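Local coordinates for protein putative NAD dependent dehydrogenase (Micromonospora echinospora, PDB 6NOR) that binds NAD and probably acts as an NAD-dependent oxidoreductase of the GFO/IDH/MocA family in the biosynthesis of the antibiotic gentamicin, at residues G33-G36 / G37-A40; C206-M209 / L210-A214. All coordinates share one frame; numbering follows the deposited sequence.

Contact 1 and contact 2 are both turns at the end of a helix, but at opposite ends. In contact 1, residues 33-40 begin helix 34-44 of the NAD-binding Rossmann fold, and its first amides point at the cofactor's diphosphate. In contact 2, residues 206-214 finish helix 199-209 in the C-terminal domain and lead into strand 215-223. The two do not touch: their centres are about 29 Å apart, their nearest atoms about 17 Å, and they lie on opposite sides of the chain's centre. NAD belongs to contact 1 alone, whereas the Trp208 side chain of contact 2 lies about 14 Å from NAD and about 10 Å from the side chain of Asn144, which binds NAD.

Contact 1 (G33-G36 / G37-A40); sequences GFMG and GVHA. With NAD (nicotinamide-adenine-dinucleotide), chain G.
Gly33, at the N-cap, starts the helix by accepting a bond from Gly37 N to its O (2.9 Å). Having no side chain, it lets the cofactor come close, its CA lying 3.4 Å from NAD O5B, where a CB would collide. Phe34 N donates a hydrogen bond to NAD O2A (3.2 Å) on the adenosine-side phosphate, and Phe34 O accepts Val38 N, one turn of helix later. Its ring runs alongside Val38, whose CG2 sits over one face, toward the rim, while NAD O2N lies at the ring edge; Trp307 packs on both side chains. Met35 N donates to NAD O1N of the nicotinamide-side phosphate in a short bond of 2.8 Å. Its CG stands anti to the backbone N (chi1 -159°), and further bends at chi2 and chi3 bring CE to 3.3 Å from NAD C4N on the nicotinamide ring and within 3.9 Å of Val38 CG2. An unbranched, bendable thioether suits this place: CE reaches the nicotinamide while SD lies obliquely by the His39 ring, 4.6 Å from its centroid. That imidazole is fixed at both nitrogens, NE2 to Glu115 and ND1 to Asp317, and Glu115 itself binds NAD. Met35 O accepts His39 N, and Gly36, last glycine of the probable GxGxxG motif, accepts Ala40 N. Two successive amides of the first turn thus hold one oxygen on each phosphate, without a side-chain cation from this turn; with the helix dipole, they would be expected to help stabilise the diphosphate's negative charge.

Contact 2 (C206-M209 / L210-A214); sequences CRWM and LGKPA
Lys212 sets its CB over one face of the Arg207 guanidinium, 3.9 Å from NH2 and displaced toward the rim of the flat group. The two chains cross at a slant, and further along the lysine CE comes 4.1 Å from Trp208 CD1. Beyond CG the lysine is fully extended, which carries NZ to a salt bridge with Asp336 and a hydrogen bond with His332. Arg207 bends at chi3 (84°), and its NH1 forms a salt bridge to the same aspartate, so a shared anion probably offsets the like charges, 5.2 Å apart between NH1 and NZ. A water in the guanidinium plane accepts a hydrogen bond from NE and donates one to Pro213 O. Trp208 is buried, its broad indole both stacked on His155 and edge-to-face with His332. Leu210 leaves the helix on another side, where its branched end packs against Val167, Val170 and Phe241 on the sheet. Behind these side chains the helix closes with two bonds back into its last turn: Lys212 N binds Arg207 O at 2.8 Å and Gly211 N binds Trp208 O at 3.0 Å. Gly211 takes a positive phi (92°), at which a side chain would press on the preceding carbonyl oxygen. Pro213 CD lies 3.6 Å from Arg207 O, the carbonyl that already accepts Lys212 N. This is the Schellman motif, here ending helix 199-209 and turning the chain into strand 215-223 of the C-terminal domain's sheet.

Contact 1 (G33-G36 / G37-A40)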
ATOM      1  N   GLY A  33      -5.587  22.226  28.455  1.00 22.64           N
ATOM      2  CA  GLY A  33      -6.447  21.611  27.466  1.00 18.58           C
ATOM      3  C   GLY A  33      -5.779  20.407  26.832  1.00 19.06           C
ATOM      4  O   GLY A  33      -4.941  19.755  27.434  1.00 19.46           O
ATOM      5  N   PHE A  34      -6.134  20.134  25.588  1.00 20.39           N
ATOM      6  CA  PHE A  34      -5.588  19.003  24.873  1.00 17.73           C
ATOM      7  C   PHE A  34      -4.060  18.963  24.844  1.00 18.04           C
ATOM      8  O   PHE A  34      -3.458  17.956  25.158  1.00 23.23           O
ATOM      9  CB  PHE A  34      -6.125  18.994  23.441  1.00 17.73           C
ATOM     10  CG  PHE A  34      -5.520  17.928  22.597  1.00 17.67           C
ATOM     11  CD1 PHE A  34      -5.786  16.595  22.860  1.00 25.63           C
ATOM     12  CD2 PHE A  34      -4.646  18.243  21.579  1.00 18.97           C
ATOM     13  CE1 PHE A  34      -5.225  15.579  22.098  1.00 20.50           C
ATOM     14  CE2 PHE A  34      -4.076  17.230  20.802  1.00 17.75           C
ATOM     15  CZ  PHE A  34      -4.373  15.890  21.069  1.00 18.27           C
ATOM     16  N   MET A  35      -3.429  20.061  24.467  1.00 17.70           N
ATOM     17  CA  MET A  35      -1.994  20.028  24.253  1.00 17.67           C
ATOM     18  C   MET A  35      -1.238  20.159  25.569  1.00 21.49           C
ATOM     19  O   MET A  35      -0.158  19.593  25.737  1.00 21.24           O
ATOM     20  CB  MET A  35      -1.581  21.110  23.252  1.00 24.15           C
ATOM     21  CG  MET A  35      -0.228  20.890  22.538  1.00 30.73           C
ATOM     22  SD  MET A  35       0.303  19.232  21.973  1.00 39.96           S
ATOM     23  CE  MET A  35      -1.131  18.597  21.275  1.00 17.58           C
ATOM     24  N   GLY A  36      -1.828  20.869  26.522  1.00 17.74           N
ATOM     25  CA  GLY A  36      -1.255  20.927  27.850  1.00 18.49           C
ATOM     26  C   GLY A  36      -1.275  19.562  28.515  1.00 21.23           C
ATOM     27  O   GLY A  36      -0.371  19.211  29.265  1.00 21.08           O
ATOM     28  N   GLY A  37      -2.303  18.777  28.230  1.00 17.72           N
ATOM     29  CA  GLY A  37      -2.342  17.410  28.721  1.00 19.04           C
ATOM     30  C   GLY A  37      -1.269  16.508  28.115  1.00 19.41           C
ATOM     31  O   GLY A  37      -0.616  15.753  28.824  1.00 23.62           O
ATOM     32  N   VAL A  38      -1.096  16.578  26.800  1.00 17.60           N
ATOM     33  CA  VAL A  38      -0.061  15.806  26.123  1.00 17.55           C
ATOM     34  C   VAL A  38       1.319  16.113  26.697  1.00 21.80           C
ATOM     35  O   VAL A  38       2.113  15.199  26.959  1.00 17.52           O
ATOM     36  CB  VAL A  38      -0.035  16.085  24.605  1.00 17.57           C
ATOM     37  CG1 VAL A  38       1.119  15.313  23.922  1.00 17.48           C
ATOM     38  CG2 VAL A  38      -1.376  15.731  23.980  1.00 17.53           C
ATOM     39  N   HIS A  39       1.605  17.400  26.879  1.00 17.59           N
ATOM     40  CA  HIS A  39       2.903  17.802  27.391  1.00 17.61           C
ATOM     41  C   HIS A  39       3.077  17.347  28.833  1.00 17.63           C
ATOM     42  O   HIS A  39       4.148  16.881  29.217  1.00 31.58           O
ATOM     43  CB  HIS A  39       3.093  19.313  27.299  1.00 19.49           C
ATOM     44  CG  HIS A  39       3.419  19.799  25.931  1.00 21.21           C
ATOM     45  ND1 HIS A  39       4.593  19.470  25.291  1.00 22.56           N
ATOM     46  CD2 HIS A  39       2.751  20.623  25.091  1.00 22.17           C
ATOM     47  CE1 HIS A  39       4.631  20.058  24.111  1.00 18.01           C
ATOM     48  NE2 HIS A  39       3.523  20.759  23.964  1.00 23.41           N
ATOM     49  N   ALA A  40       2.026  17.483  29.624  1.00 17.67           N
ATOM     50  CA  ALA A  40       2.029  17.009  31.009  1.00 23.71           C
ATOM     51  C   ALA A  40       2.342  15.523  31.071  1.00 26.90           C
ATOM     52  O   ALA A  40       3.060  15.070  31.963  1.00 28.00           O
ATOM     53  CB  ALA A  40       0.689  17.279  31.683  1.00 20.76           C
TER
HETATM   54  PA  NAD G 401      -7.595  23.735  23.944  1.00 22.83           P
HETATM   55  O1A NAD G 401      -8.819  24.621  23.610  1.00 25.09           O
HETATM   56  O2A NAD G 401      -7.911  22.290  24.026  1.00 19.78           O
HETATM   57  O5B NAD G 401      -6.994  24.190  25.320  1.00 20.72           O
HETATM   58  C5B NAD G 401      -6.739  25.567  25.531  1.00 20.65           C
HETATM   59  C4B NAD G 401      -6.622  25.740  27.068  1.00 23.14           C
HETATM   60  O4B NAD G 401      -6.109  26.899  27.371  1.00 26.85           O
HETATM   61  C3B NAD G 401      -8.008  25.730  27.670  1.00 26.04           C
HETATM   62  O3B NAD G 401      -7.999  24.886  28.742  1.00 28.71           O
HETATM   63  C2B NAD G 401      -8.240  27.199  28.121  1.00 23.04           C
HETATM   64  O2B NAD G 401      -9.123  27.194  29.301  1.00 24.52           O
HETATM   65  C1B NAD G 401      -7.068  27.557  28.457  1.00 22.62           C
HETATM   66  N9A NAD G 401      -6.846  28.988  28.365  1.00 20.72           N
HETATM   67  C8A NAD G 401      -7.364  29.896  27.515  1.00 18.23           C
HETATM   68  N7A NAD G 401      -6.808  31.098  27.805  1.00 21.37           N
HETATM   69  C5A NAD G 401      -5.961  30.931  28.822  1.00 18.28           C
HETATM   70  C6A NAD G 401      -5.164  31.802  29.505  1.00 19.03           C
HETATM   71  N6A NAD G 401      -5.028  33.154  29.287  1.00 18.45           N
HETATM   72  N1A NAD G 401      -4.390  31.367  30.488  1.00 18.93           N
HETATM   73  C2A NAD G 401      -4.404  30.057  30.841  1.00 18.29           C
HETATM   74  N3A NAD G 401      -5.204  29.195  30.168  1.00 22.33           N
HETATM   75  C4A NAD G 401      -5.973  29.625  29.163  1.00 19.76           C
HETATM   76  O3  NAD G 401      -6.530  24.006  22.848  1.00 34.85           O
HETATM   77  PN  NAD G 401      -5.279  23.102  22.452  1.00 17.82           P
HETATM   78  O1N NAD G 401      -4.614  22.427  23.606  1.00 17.80           O
HETATM   79  O2N NAD G 401      -5.698  22.092  21.397  1.00 20.96           O
HETATM   80  O5D NAD G 401      -4.239  24.095  21.807  1.00 19.87           O
HETATM   81  C5D NAD G 401      -3.419  24.915  22.618  1.00 17.83           C
HETATM   82  C4D NAD G 401      -2.142  25.282  21.836  1.00 17.80           C
HETATM   83  O4D NAD G 401      -1.483  24.232  21.436  1.00 18.71           O
HETATM   84  C3D NAD G 401      -2.510  26.050  20.531  1.00 21.73           C
HETATM   85  O3D NAD G 401      -1.638  27.013  20.350  1.00 20.39           O
HETATM   86  C2D NAD G 401      -2.441  24.967  19.433  1.00 19.41           C
HETATM   87  O2D NAD G 401      -2.157  25.611  18.119  1.00 21.38           O
HETATM   88  C1D NAD G 401      -1.466  24.197  19.826  1.00 19.37           C
HETATM   89  N1N NAD G 401      -1.614  22.846  19.373  1.00 23.31           N
HETATM   90  C2N NAD G 401      -0.481  22.166  18.940  1.00 22.28           C
HETATM   91  C3N NAD G 401      -0.563  20.848  18.486  1.00 22.81           C
HETATM   92  C7N NAD G 401       0.733  20.175  18.004  1.00 26.56           C
HETATM   93  O7N NAD G 401       0.703  19.099  17.532  1.00 31.44           O
HETATM   94  N7N NAD G 401       1.963  20.883  18.105  1.00 26.81           N
HETATM   95  C4N NAD G 401      -1.767  20.182  18.442  1.00 18.04           C
HETATM   96  C5N NAD G 401      -2.907  20.854  18.885  1.00 22.35           C
HETATM   97  C6N NAD G 401      -2.823  22.195  19.348  1.00 24.26           C

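Contact 2 (C206-M209 / L210-A214)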
ATOM      1  N   CYS A 206       8.688  21.328   5.187  1.00 17.65           N
ATOM      2  CA  CYS A 206       9.250  21.648   3.868  1.00 17.68           C
ATOM      3  C   CYS A 206      10.669  22.207   3.934  1.00 19.92           C
ATOM      4  O   CYS A 206      11.567  21.681   3.284  1.00 25.90           O
ATOM      5  CB  CYS A 206       8.388  22.667   3.124  1.00 24.05           C
ATOM      6  SG  CYS A 206       7.050  22.028   2.149  1.00 43.43           S
ATOM      7  N   ARG A 207      10.850  23.300   4.675  1.00 17.64           N
ATOM      8  CA  ARG A 207      12.169  23.916   4.890  1.00 17.61           C
ATOM      9  C   ARG A 207      13.198  22.899   5.286  1.00 17.57           C
ATOM     10  O   ARG A 207      14.262  22.799   4.706  1.00 17.85           O
ATOM     11  CB  ARG A 207      12.133  24.941   6.017  1.00 21.12           C
ATOM     12  CG  ARG A 207      11.548  26.245   5.722  1.00 25.89           C
ATOM     13  CD  ARG A 207      11.722  27.148   6.948  1.00 25.56           C
ATOM     14  NE  ARG A 207      13.028  27.807   7.009  1.00 25.83           N
ATOM     15  CZ  ARG A 207      13.851  27.724   8.046  1.00 28.45           C
ATOM     16  NH1 ARG A 207      13.528  26.985   9.096  1.00 28.03           N
ATOM     17  NH2 ARG A 207      15.003  28.366   8.030  1.00 27.05           N
ATOM     18  N   TRP A 208      12.849  22.171   6.329  1.00 17.55           N
ATOM     19  CA  TRP A 208      13.733  21.240   6.993  1.00 18.28           C
ATOM     20  C   TRP A 208      14.148  20.118   6.078  1.00 18.31           C
ATOM     21  O   TRP A 208      15.323  19.791   5.997  1.00 22.29           O
ATOM     22  CB  TRP A 208      13.037  20.694   8.225  1.00 20.91           C
ATOM     23  CG  TRP A 208      13.749  19.611   8.955  1.00 29.68           C
ATOM     24  CD1 TRP A 208      15.000  19.671   9.521  1.00 18.47           C
ATOM     25  CD2 TRP A 208      13.227  18.318   9.269  1.00 22.43           C
ATOM     26  NE1 TRP A 208      15.282  18.485  10.148  1.00 17.42           N
ATOM     27  CE2 TRP A 208      14.209  17.641  10.013  1.00 20.61           C
ATOM     28  CE3 TRP A 208      12.023  17.664   8.985  1.00 22.11           C
ATOM     29  CZ2 TRP A 208      14.025  16.343  10.476  1.00 17.40           C
ATOM     30  CZ3 TRP A 208      11.841  16.370   9.449  1.00 17.44           C
ATOM     31  CH2 TRP A 208      12.837  15.725  10.178  1.00 18.47           C
ATOM     32  N   MET A 209      13.188  19.545   5.366  1.00 17.55           N
ATOM     33  CA  MET A 209      13.514  18.450   4.456  1.00 22.44           C
ATOM     34  C   MET A 209      14.530  18.909   3.418  1.00 23.77           C
ATOM     35  O   MET A 209      15.329  18.118   2.961  1.00 19.17           O
ATOM     36  CB  MET A 209      12.258  17.905   3.780  1.00 17.61           C
ATOM     37  CG  MET A 209      11.395  17.064   4.714  1.00 21.38           C
ATOM     38  SD  MET A 209      12.200  15.551   5.311  1.00 17.55           S
ATOM     39  CE  MET A 209      10.946  14.983   6.427  1.00 40.21           C
ATOM     40  N   LEU A 210      14.536  20.201   3.092  1.00 25.48           N
ATOM     41  CA  LEU A 210      15.471  20.703   2.084  1.00 24.67           C
ATOM     42  C   LEU A 210      16.815  21.175   2.625  1.00 24.99           C
ATOM     43  O   LEU A 210      17.683  21.568   1.851  1.00 26.41           O
ATOM     44  CB  LEU A 210      14.846  21.846   1.297  1.00 23.62           C
ATOM     45  CG  LEU A 210      13.792  21.483   0.263  1.00 26.26           C
ATOM     46  CD1 LEU A 210      13.581  22.649  -0.669  1.00 33.29           C
ATOM     47  CD2 LEU A 210      14.195  20.258  -0.496  1.00 24.06           C
ATOM     48  N   GLY A 211      16.982  21.158   3.941  1.00 25.20           N
ATOM     49  CA  GLY A 211      18.212  21.630   4.553  1.00 22.90           C
ATOM     50  C   GLY A 211      18.131  23.099   4.912  1.00 28.16           C
ATOM     51  O   GLY A 211      19.125  23.812   4.866  1.00 31.08           O
ATOM     52  N   LYS A 212      16.926  23.532   5.272  1.00 28.72           N
ATOM     53  CA  LYS A 212      16.617  24.911   5.654  1.00 25.23           C
ATOM     54  C   LYS A 212      17.262  25.999   4.789  1.00 26.70           C
ATOM     55  O   LYS A 212      18.011  26.825   5.298  1.00 29.00           O
ATOM     56  CB  LYS A 212      17.005  25.134   7.114  1.00 17.51           C
ATOM     57  CG  LYS A 212      16.249  24.257   8.069  1.00 17.50           C
ATOM     58  CD  LYS A 212      16.807  24.356   9.470  1.00 17.48           C
ATOM     59  CE  LYS A 212      15.933  23.578  10.432  1.00 18.89           C
ATOM     60  NZ  LYS A 212      16.387  23.689  11.841  1.00 19.84           N
ATOM     61  N   PRO A 213      16.974  26.000   3.480  1.00 25.41           N
ATOM     62  CA  PRO A 213      17.428  27.101   2.634  1.00 23.17           C
ATOM     63  C   PRO A 213      16.496  28.306   2.706  1.00 28.54           C
ATOM     64  O   PRO A 213      15.359  28.170   3.166  1.00 28.66           O
ATOM     65  CB  PRO A 213      17.406  26.485   1.232  1.00 17.65           C
ATOM     66  CG  PRO A 213      16.314  25.500   1.285  1.00 20.79           C
ATOM     67  CD  PRO A 213      16.376  24.914   2.669  1.00 24.71           C
ATOM     68  N   ALA A 214      16.979  29.464   2.258  1.00 28.10           N
ATOM     69  CA  ALA A 214      16.190  30.690   2.239  1.00 22.81           C
ATOM     70  C   ALA A 214      14.992  30.571   1.311  1.00 22.59           C
ATOM     71  O   ALA A 214      15.077  29.953   0.260  1.00 26.14           O
ATOM     72  CB  ALA A 214      17.048  31.864   1.810  1.00 26.64           C
TER
HETATM   73  O   HOH W   1      13.734  29.353   5.171  1.00 24.19           O